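Local coordinates for xylulokinase (Brucella ovis, PDB 5VM1), which probably phosphorylates D-xylulose to D-xylulose 5-phosphate with ATP, as a member of the FGGY carbohydrate kinase family, at residues A[268-273]-A[294-299]; A[282-287]-A[386-391]; A[18-23]-A[58-63]; A[33-38]-A[65-70]. All blocks are in the same frame, centred on the assembly; numbering follows the deposited sequence.

Contact 1: A[268-273]-A[294-299]; sequences VLFAAN and TWHQMG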
# COMPACT_ATOMS: atom_id res chain seq x y z
N VAL A 268 8.28 0.14 0.09
CA VAL A 268 7.45 -0.76 -0.71
C VAL A 268 8.00 -0.78 -2.12
O VAL A 268 8.20 0.27 -2.74
CB VAL A 268 5.97 -0.36 -0.71
CG1 VAL A 268 5.22 -1.20 -1.69
CG2 VAL A 268 5.37 -0.56 0.66
N LEU A 269 8.20 -1.99 -2.64
CA LEU A 269 8.57 -2.21 -4.03
C LEU A 269 7.34 -2.84 -4.69
O LEU A 269 6.96 -3.96 -4.32
CB LEU A 269 9.79 -3.12 -4.12
CG LEU A 269 10.40 -3.41 -5.48
CD1 LEU A 269 10.99 -2.12 -6.05
CD2 LEU A 269 11.45 -4.48 -5.36
N PHE A 270 6.70 -2.11 -5.60
CA PHE A 270 5.44 -2.52 -6.23
C PHE A 270 5.71 -2.81 -7.69
O PHE A 270 6.15 -1.92 -8.42
CB PHE A 270 4.37 -1.45 -6.12
CG PHE A 270 3.00 -1.86 -6.66
CD1 PHE A 270 2.78 -2.01 -8.02
CD2 PHE A 270 1.92 -2.05 -5.79
CE1 PHE A 270 1.53 -2.37 -8.50
CE2 PHE A 270 0.67 -2.41 -6.26
CZ PHE A 270 0.47 -2.56 -7.62
N ALA A 271 5.39 -4.02 -8.11
CA ALA A 271 5.57 -4.43 -9.49
C ALA A 271 4.25 -4.95 -10.03
O ALA A 271 3.62 -5.83 -9.42
CB ALA A 271 6.66 -5.51 -9.57
N ALA A 272 3.84 -4.44 -11.19
CA ALA A 272 2.65 -4.95 -11.85
C ALA A 272 2.98 -6.22 -12.63
O ALA A 272 4.07 -6.32 -13.23
CB ALA A 272 2.07 -3.88 -12.76
N ASN A 273 2.05 -7.19 -12.62
CA ASN A 273 2.21 -8.50 -13.26
C ASN A 273 1.11 -8.82 -14.27
O ASN A 273 -0.07 -8.52 -14.05
CB ASN A 273 2.23 -9.67 -12.26
CG ASN A 273 3.30 -9.54 -11.18
OD1 ASN A 273 3.11 -10.01 -10.07
ND2 ASN A 273 4.42 -8.90 -11.51
N THR A 294 -5.11 -8.70 -14.39
CA THR A 294 -3.87 -8.05 -13.98
C THR A 294 -3.62 -8.29 -12.50
O THR A 294 -4.55 -8.27 -11.69
CB THR A 294 -3.93 -6.55 -14.29
OG1 THR A 294 -4.26 -6.35 -15.67
CG2 THR A 294 -2.64 -5.88 -13.98
N TRP A 295 -2.36 -8.55 -12.14
CA TRP A 295 -1.95 -8.81 -10.76
C TRP A 295 -0.82 -7.86 -10.39
O TRP A 295 -0.41 -7.01 -11.19
CB TRP A 295 -1.48 -10.26 -10.59
CG TRP A 295 -2.59 -11.23 -10.44
CD1 TRP A 295 -3.08 -11.77 -9.27
CD2 TRP A 295 -3.41 -11.77 -11.49
NE1 TRP A 295 -4.13 -12.61 -9.54
CE2 TRP A 295 -4.35 -12.64 -10.89
CE3 TRP A 295 -3.43 -11.60 -12.89
CZ2 TRP A 295 -5.30 -13.33 -11.64
CZ3 TRP A 295 -4.36 -12.28 -13.62
CH2 TRP A 295 -5.28 -13.14 -13.00
N HIS A 296 -0.31 -8.00 -9.17
CA HIS A 296 0.91 -7.30 -8.80
C HIS A 296 1.61 -7.99 -7.64
O HIS A 296 0.99 -8.70 -6.84
CB HIS A 296 0.64 -5.83 -8.43
CG HIS A 296 0.07 -5.63 -7.06
ND1 HIS A 296 0.86 -5.46 -5.94
CD2 HIS A 296 -1.21 -5.53 -6.63
CE1 HIS A 296 0.09 -5.30 -4.88
NE2 HIS A 296 -1.17 -5.32 -5.27
N GLN A 297 2.90 -7.70 -7.54
CA GLN A 297 3.73 -8.12 -6.43
C GLN A 297 4.07 -6.93 -5.54
O GLN A 297 4.10 -5.78 -5.97
CB GLN A 297 5.02 -8.78 -6.95
CG GLN A 297 4.82 -10.21 -7.31
CD GLN A 297 5.76 -10.69 -8.37
OE1 GLN A 297 6.39 -9.89 -9.08
NE2 GLN A 297 5.88 -12.00 -8.48
N MET A 298 4.37 -7.24 -4.28
CA MET A 298 4.71 -6.20 -3.32
C MET A 298 5.82 -6.74 -2.43
O MET A 298 5.64 -7.76 -1.77
CB MET A 298 3.49 -5.81 -2.48
CG MET A 298 3.15 -4.34 -2.54
SD MET A 298 2.08 -3.84 -1.20
CE MET A 298 0.53 -4.60 -1.57
N GLY A 299 6.98 -6.11 -2.49
CA GLY A 299 8.04 -6.35 -1.53
C GLY A 299 7.97 -5.28 -0.46
O GLY A 299 7.84 -4.09 -0.77
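Leu269 and Gly299 open an antiparallel ladder in which every second residue of 268-273 exchanges two backbone bonds with its partner. Leu269 N reaches Gly299 O at 2.8 Å, and the return bond, Gly299 N to Leu269 O, is equally short. Gln297 N gives to Ala271 O at 2.7 Å, and Trp295 N to Asn273 O at 3.0 Å; Ala271 N and Asn273 N answer to Gln297 O and Trp295 O. Gln297 O is also met, weakly, by its neighbour His296 ND1 at 3.3 Å. The alternate residues turn their backbone groups outward: Val268 pairs with Ser262, Phe270 with Phe260 and Ala272 with His258 and Gly257, while His296 and Met298 pair with Phe287 and His285. The segments are thus interior strands of the mixed sheet in the C-terminal actin-like ATPase domain of an FGGY kinase. On the face of Leu269, Ala271 and Asn273, the amides of Asn273 and Gln297 cross almost perpendicularly (planes 84° apart). Asn273 ND2 bonds to Gln297 OE1 at 3.3 Å from well above the carbonyl plane, not on a lone pair; OE1 also bonds to Thr394 OG1. Gln297 NE2 is satisfied by Gln277 O and Ala392 O, Trp295 NE1 by Thr188 O. On the other face Phe270 and His296 form an offset stack, centroids 4.0 Å apart and planes at 16°. His296 CG lies between its backbone N and carbonyl carbon (chi1 78°), swinging the imidazole over the phenyl ring. Met298 CG packs on Val268 CG1 at 3.9 Å; the Met298 side chain is about 5 Å from that of Met87, predicted to bind substrate.

Contact 2: A[282-287]-A[386-391]; sequences SAVHAF and LLALQS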
# COMPACT_ATOMS: atom_id res chain seq x y z
N SER A 282 9.53 -16.53 -0.22
CA SER A 282 10.42 -15.39 -0.08
C SER A 282 9.71 -14.17 0.50
O SER A 282 10.22 -13.05 0.38
CB SER A 282 11.03 -15.03 -1.42
OG SER A 282 11.18 -16.16 -2.24
N ALA A 283 8.52 -14.36 1.08
CA ALA A 283 7.79 -13.31 1.78
C ALA A 283 7.51 -12.10 0.89
O ALA A 283 7.55 -10.96 1.35
CB ALA A 283 8.50 -12.89 3.07
N VAL A 284 7.22 -12.34 -0.40
CA VAL A 284 6.68 -11.27 -1.23
C VAL A 284 5.16 -11.41 -1.23
O VAL A 284 4.62 -12.50 -1.06
CB VAL A 284 7.23 -11.24 -2.68
CG1 VAL A 284 8.63 -11.82 -2.78
CG2 VAL A 284 6.27 -11.92 -3.62
N HIS A 285 4.46 -10.29 -1.32
CA HIS A 285 3.01 -10.30 -1.48
C HIS A 285 2.64 -10.35 -2.96
O HIS A 285 3.30 -9.71 -3.79
CB HIS A 285 2.36 -9.08 -0.81
CG HIS A 285 2.45 -9.14 0.68
ND1 HIS A 285 1.87 -10.15 1.42
CD2 HIS A 285 3.12 -8.37 1.57
CE1 HIS A 285 2.14 -9.98 2.70
NE2 HIS A 285 2.90 -8.91 2.82
N ALA A 286 1.60 -11.12 -3.28
CA ALA A 286 1.05 -11.18 -4.64
C ALA A 286 -0.46 -10.99 -4.53
O ALA A 286 -1.16 -11.83 -3.95
CB ALA A 286 1.36 -12.50 -5.35
N PHE A 287 -0.94 -9.90 -5.10
CA PHE A 287 -2.34 -9.51 -5.02
C PHE A 287 -2.84 -9.22 -6.42
O PHE A 287 -2.07 -8.89 -7.33
CB PHE A 287 -2.54 -8.25 -4.17
CG PHE A 287 -2.16 -8.38 -2.73
CD1 PHE A 287 -2.55 -9.47 -1.98
CD2 PHE A 287 -1.45 -7.37 -2.10
CE1 PHE A 287 -2.22 -9.57 -0.62
CE2 PHE A 287 -1.11 -7.45 -0.75
CZ PHE A 287 -1.50 -8.56 -0.01
N LEU A 386 14.19 -6.67 -4.88
CA LEU A 386 14.17 -6.88 -6.33
C LEU A 386 14.58 -8.30 -6.68
O LEU A 386 14.03 -8.90 -7.61
CB LEU A 386 15.07 -5.85 -7.02
CG LEU A 386 15.26 -5.93 -8.54
CD1 LEU A 386 15.43 -4.55 -9.16
CD2 LEU A 386 16.43 -6.80 -8.94
N LEU A 387 15.55 -8.86 -5.95
CA LEU A 387 15.97 -10.24 -6.19
C LEU A 387 14.83 -11.22 -5.90
O LEU A 387 14.68 -12.22 -6.62
CB LEU A 387 17.22 -10.57 -5.37
CG LEU A 387 18.60 -10.00 -5.77
CD1 LEU A 387 19.73 -10.58 -4.91
CD2 LEU A 387 18.95 -10.12 -7.24
N ALA A 388 14.04 -10.96 -4.85
CA ALA A 388 12.90 -11.82 -4.53
C ALA A 388 11.84 -11.78 -5.63
O ALA A 388 11.30 -12.82 -6.02
CB ALA A 388 12.28 -11.41 -3.20
N LEU A 389 11.50 -10.57 -6.11
CA LEU A 389 10.57 -10.43 -7.22
C LEU A 389 11.05 -11.15 -8.47
O LEU A 389 10.26 -11.77 -9.19
CB LEU A 389 10.32 -8.95 -7.52
CG LEU A 389 9.60 -8.17 -6.43
CD1 LEU A 389 9.01 -6.91 -7.06
CD2 LEU A 389 8.51 -9.02 -5.87
N GLN A 390 12.35 -11.04 -8.76
CA GLN A 390 12.88 -11.76 -9.91
C GLN A 390 12.76 -13.27 -9.74
O GLN A 390 12.48 -13.97 -10.71
CB GLN A 390 14.31 -11.32 -10.15
CG GLN A 390 14.36 -9.94 -10.76
CD GLN A 390 15.72 -9.59 -11.33
OE1 GLN A 390 16.52 -10.48 -11.62
NE2 GLN A 390 15.93 -8.30 -11.63
N SER A 391 12.88 -13.78 -8.51
CA SER A 391 12.68 -15.21 -8.36
C SER A 391 11.22 -15.60 -8.52
O SER A 391 10.90 -16.79 -8.52
CB SER A 391 13.18 -15.69 -7.00
OG SER A 391 12.28 -15.29 -5.98
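Ser282 and Ala388 bring the two backbones nearest, with 6.2 Å between Ser282 CA and Ala388 CA, where the chain leading into strand 285-288 passes helix 367-390. This is a helix-on-sheet arrangement of the C-terminal actin-like domain: the strand is an outermost one of the mixed sheet, and the helix packs on a face of that sheet. Ala283 has left-handed backbone angles (57°/37°), and its methyl group points away from the helix, whereas the CB atoms of Ser282 and Val284 on either side of it are directed toward the helix. Val284 carries the larger share of the apolar contact. Its CG1 comes down on the methyl of Ala388, with CG1 to Ala388 CB at 3.7 Å, while Val284 CB lies 4.1 Å from Leu389 CD2. Leu389 starts out alongside the interface; with CG anti to the carbonyl carbon (chi1 -66°), its CD2 is the branch that comes up to Val284. The same leucine touches Leu269, Ala271 and Gln297, so it spans from this loop to the adjoining strands. No hydrogen bond joins the two segments directly, and polar ties run to third parties, such as Ala283 O to Thr347 OG1. Beside the methyl contacts, Ser282 OG and Ser391 OG stand 4.0 Å apart. The latter hydroxyl turns back on its own chain, where Ser391 OG donates to Ala388 O at 2.7 Å.

Contact 3: A[18-23]-A[58-63]; sequences SGVKAL and KACRTA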
# COMPACT_ATOMS: atom_id res chain seq x y z
N SER A 18 -4.86 8.04 8.19
CA SER A 18 -4.76 9.36 8.80
C SER A 18 -5.82 10.35 8.28
O SER A 18 -5.96 11.43 8.86
CB SER A 18 -3.37 9.95 8.55
OG SER A 18 -3.26 10.36 7.19
N GLY A 19 -6.51 10.03 7.20
CA GLY A 19 -7.56 10.93 6.73
C GLY A 19 -8.22 10.47 5.45
O GLY A 19 -7.88 9.44 4.86
N VAL A 20 -9.20 11.26 5.03
CA VAL A 20 -9.94 11.06 3.80
C VAL A 20 -9.55 12.19 2.86
O VAL A 20 -9.70 13.37 3.21
CB VAL A 20 -11.45 11.04 4.05
CG1 VAL A 20 -12.23 11.05 2.72
CG2 VAL A 20 -11.84 9.85 4.93
N LYS A 21 -9.02 11.84 1.69
CA LYS A 21 -8.62 12.79 0.67
C LYS A 21 -9.66 12.75 -0.45
O LYS A 21 -10.14 11.67 -0.80
CB LYS A 21 -7.23 12.47 0.11
CG LYS A 21 -6.41 13.70 -0.30
CD LYS A 21 -5.97 13.68 -1.75
CE LYS A 21 -5.46 15.04 -2.21
NZ LYS A 21 -3.97 15.16 -2.27
N ALA A 22 -10.07 13.92 -0.92
CA ALA A 22 -11.02 14.03 -2.02
C ALA A 22 -10.35 14.79 -3.15
O ALA A 22 -9.88 15.91 -2.96
CB ALA A 22 -12.29 14.75 -1.58
N LEU A 23 -10.33 14.20 -4.34
CA LEU A 23 -9.60 14.78 -5.46
C LEU A 23 -10.53 14.86 -6.65
O LEU A 23 -11.14 13.85 -7.04
CB LEU A 23 -8.38 13.93 -5.81
CG LEU A 23 -7.48 14.50 -6.89
CD1 LEU A 23 -6.90 15.81 -6.46
CD2 LEU A 23 -6.38 13.52 -7.18
N LYS A 58 -17.94 11.13 8.47
CA LYS A 58 -17.86 12.54 8.81
C LYS A 58 -16.66 13.19 8.10
O LYS A 58 -16.75 14.34 7.63
CB LYS A 58 -17.78 12.75 10.33
N ALA A 59 -15.54 12.48 8.03
CA ALA A 59 -14.36 13.02 7.36
C ALA A 59 -14.60 13.15 5.86
O ALA A 59 -14.23 14.16 5.24
CB ALA A 59 -13.15 12.12 7.63
N CYS A 60 -15.24 12.15 5.27
CA CYS A 60 -15.55 12.19 3.85
C CYS A 60 -16.58 13.28 3.54
O CYS A 60 -16.46 13.98 2.52
CB CYS A 60 -16.01 10.80 3.42
SG CYS A 60 -16.11 10.57 1.66
N ARG A 61 -17.59 13.43 4.39
CA ARG A 61 -18.56 14.51 4.23
C ARG A 61 -17.89 15.87 4.35
O ARG A 61 -18.28 16.82 3.66
CB ARG A 61 -19.67 14.39 5.27
CG ARG A 61 -20.79 13.44 4.91
CD ARG A 61 -22.09 13.90 5.53
NE ARG A 61 -23.23 13.66 4.65
CZ ARG A 61 -24.05 12.62 4.76
NH1 ARG A 61 -25.07 12.47 3.91
NH2 ARG A 61 -23.84 11.72 5.73
N THR A 62 -16.91 15.97 5.23
CA THR A 62 -16.19 17.23 5.41
C THR A 62 -15.46 17.60 4.13
O THR A 62 -15.59 18.72 3.63
CB THR A 62 -15.21 17.11 6.59
OG1 THR A 62 -15.93 17.19 7.83
CG2 THR A 62 -14.12 18.18 6.55
N ALA A 63 -14.73 16.64 3.56
CA ALA A 63 -13.95 16.93 2.36
C ALA A 63 -14.84 17.11 1.12
O ALA A 63 -14.54 17.94 0.26
CB ALA A 63 -12.91 15.83 2.14
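Val20 straddles the backbone of the helix between Ala59 and Cys60, each of its methyl groups meeting a different residue. CG1 is anti to the backbone N (chi1 171°) and lies against the main chain at Cys60, 3.7 Å from Cys60 CA; CG2, anti to the carbonyl carbon, takes the other branch and meets Ala59 CB at 3.8 Å. Two residues on, the same strand face offers Ala22, whose CB touches Ala63 CB at 3.9 Å, methyl against methyl. At this pair only methyls separate the backbones, and the segment axes approach to 7.8 Å, at 30° between their N-to-C directions. Cys60 is held differently: its SG extends anti to the backbone N (chi1 -168°), remains 4.1 Å from Val20 CG1, and the side chain also touches Leu13 of the neighbouring strand and Leu165 and Trp168 of helix 161-170. Val20 lies about 7 Å, side chain to side chain, from Asp14, predicted to be important for activity. Helix 53-70 laid along strand 19-26 is the first helix over the sheet of a ribonuclease H-like domain, the unit of the actin-like ATPase fold.

Contact 4: A[33-38]-A[65-70]; sequences GAAHGE and EALRAA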
# COMPACT_ATOMS: atom_id res chain seq x y z
N GLY A 33 -9.40 20.48 -7.82
CA GLY A 33 -9.39 20.85 -6.42
C GLY A 33 -9.26 19.59 -5.59
O GLY A 33 -9.48 18.48 -6.08
N ALA A 34 -8.92 19.80 -4.32
CA ALA A 34 -8.74 18.69 -3.39
C ALA A 34 -9.07 19.17 -1.99
O ALA A 34 -8.90 20.34 -1.67
CB ALA A 34 -7.30 18.17 -3.42
N ALA A 35 -9.54 18.25 -1.16
CA ALA A 35 -9.86 18.60 0.22
C ALA A 35 -9.55 17.41 1.10
O ALA A 35 -9.48 16.27 0.64
CB ALA A 35 -11.32 19.03 0.38
N HIS A 36 -9.36 17.69 2.39
CA HIS A 36 -8.95 16.69 3.37
C HIS A 36 -9.90 16.71 4.55
O HIS A 36 -10.34 17.78 5.00
CB HIS A 36 -7.51 16.97 3.86
CG HIS A 36 -6.86 15.80 4.51
ND1 HIS A 36 -6.75 15.67 5.88
CD2 HIS A 36 -6.28 14.69 3.98
CE1 HIS A 36 -6.14 14.54 6.17
NE2 HIS A 36 -5.84 13.92 5.04
N GLY A 37 -10.17 15.53 5.10
CA GLY A 37 -10.90 15.39 6.34
C GLY A 37 -10.09 14.52 7.27
O GLY A 37 -9.68 13.43 6.89
N GLU A 38 -9.83 15.02 8.48
CA GLU A 38 -8.92 14.34 9.40
C GLU A 38 -9.55 13.11 10.04
O GLU A 38 -10.76 13.01 10.20
CB GLU A 38 -8.47 15.28 10.51
CG GLU A 38 -7.54 16.36 10.05
CD GLU A 38 -6.92 17.06 11.23
OE1 GLU A 38 -5.78 17.54 11.09
OE2 GLU A 38 -7.56 17.11 12.30
N GLU A 65 -18.12 18.29 0.94
CA GLU A 65 -18.80 19.59 0.91
C GLU A 65 -17.79 20.72 0.81
O GLU A 65 -18.03 21.69 0.09
CB GLU A 65 -19.73 19.77 2.12
N ALA A 66 -16.64 20.57 1.46
CA ALA A 66 -15.58 21.57 1.33
C ALA A 66 -15.12 21.71 -0.12
O ALA A 66 -14.81 22.81 -0.59
CB ALA A 66 -14.40 21.21 2.22
N LEU A 67 -15.07 20.59 -0.84
CA LEU A 67 -14.75 20.62 -2.26
C LEU A 67 -15.91 21.19 -3.07
O LEU A 67 -15.71 22.02 -3.96
CB LEU A 67 -14.40 19.21 -2.73
CG LEU A 67 -13.55 19.11 -3.99
CD1 LEU A 67 -12.17 19.57 -3.64
CD2 LEU A 67 -13.54 17.70 -4.53
N ARG A 68 -17.15 20.75 -2.78
CA ARG A 68 -18.31 21.25 -3.50
C ARG A 68 -18.49 22.74 -3.27
O ARG A 68 -18.91 23.46 -4.18
CB ARG A 68 -19.58 20.50 -3.11
N ALA A 69 -18.18 23.23 -2.07
CA ALA A 69 -18.36 24.65 -1.81
C ALA A 69 -17.31 25.51 -2.50
O ALA A 69 -17.53 26.71 -2.66
CB ALA A 69 -18.37 24.92 -0.30
N ALA A 70 -16.18 24.94 -2.92
CA ALA A 70 -15.17 25.69 -3.66
C ALA A 70 -15.27 25.52 -5.17
O ALA A 70 -14.72 26.36 -5.90
CB ALA A 70 -13.76 25.30 -3.20
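Ala66 and Leu67, which face Ala35 of the strand, sit in a helical turn fixed by the bond from Ala69 N to Glu65 O at 2.7 Å, the shortest polar bond within either segment. Nothing polar crosses to the strand; the contact is apolar and rests chiefly on one side chain. Leu67 CG stands anti to its backbone N (chi1 -157°), and chi2 of 71° then carries CD1 to the strand backbone. That methyl lies over the face of the peptide joining Gly33 to Ala34, 3.5 Å from Gly33 C. The same CD1 lies 4.1 Å from Ala35 CB. Since Gly33 has no side chain, the leucine branch rests directly on the main chain there. Ala35 CB also meets Ala66 CB at 4.2 Å, methyl to methyl. The CA atoms of Ala35 and Leu67 are 5.8 Å apart, and the segment axes approach to 7.7 Å, running at 150°, roughly antiparallel. Strand 31-38 is an outermost strand of the N-terminal domain's mixed sheet, so the helix covers the sheet margin here. On its inner side the strand pairs with 19-26, through Gly33 with Leu24, Ala35 with Ala22 and Gly37 with Val20, and Leu67 also touches Leu24 of strand 19-26, so helix 53-70 bears on both strands.

From the N terminus, segment 18-23 opens contact 3 and 33-38 opens contact 4; helix 53-70 then closes first contact 3 and next contact 4. The two loops cross, and they share the helix: two adjacent strands are bound to successive parts of it, with contact centres 8 Å apart. Much later 268-273 opens contact 1 and 282-287 opens contact 2; 294-299 closes the former, and 386-391 closes the latter, 99 residues after the end of 282-287, so these loops cross too. Both reach one sheet, in which strands 285-288 and 295-301 are neighbours. The pairs follow in series, contacts 1 and 3 having centres about 27 Å apart, one pair in each actin-like domain.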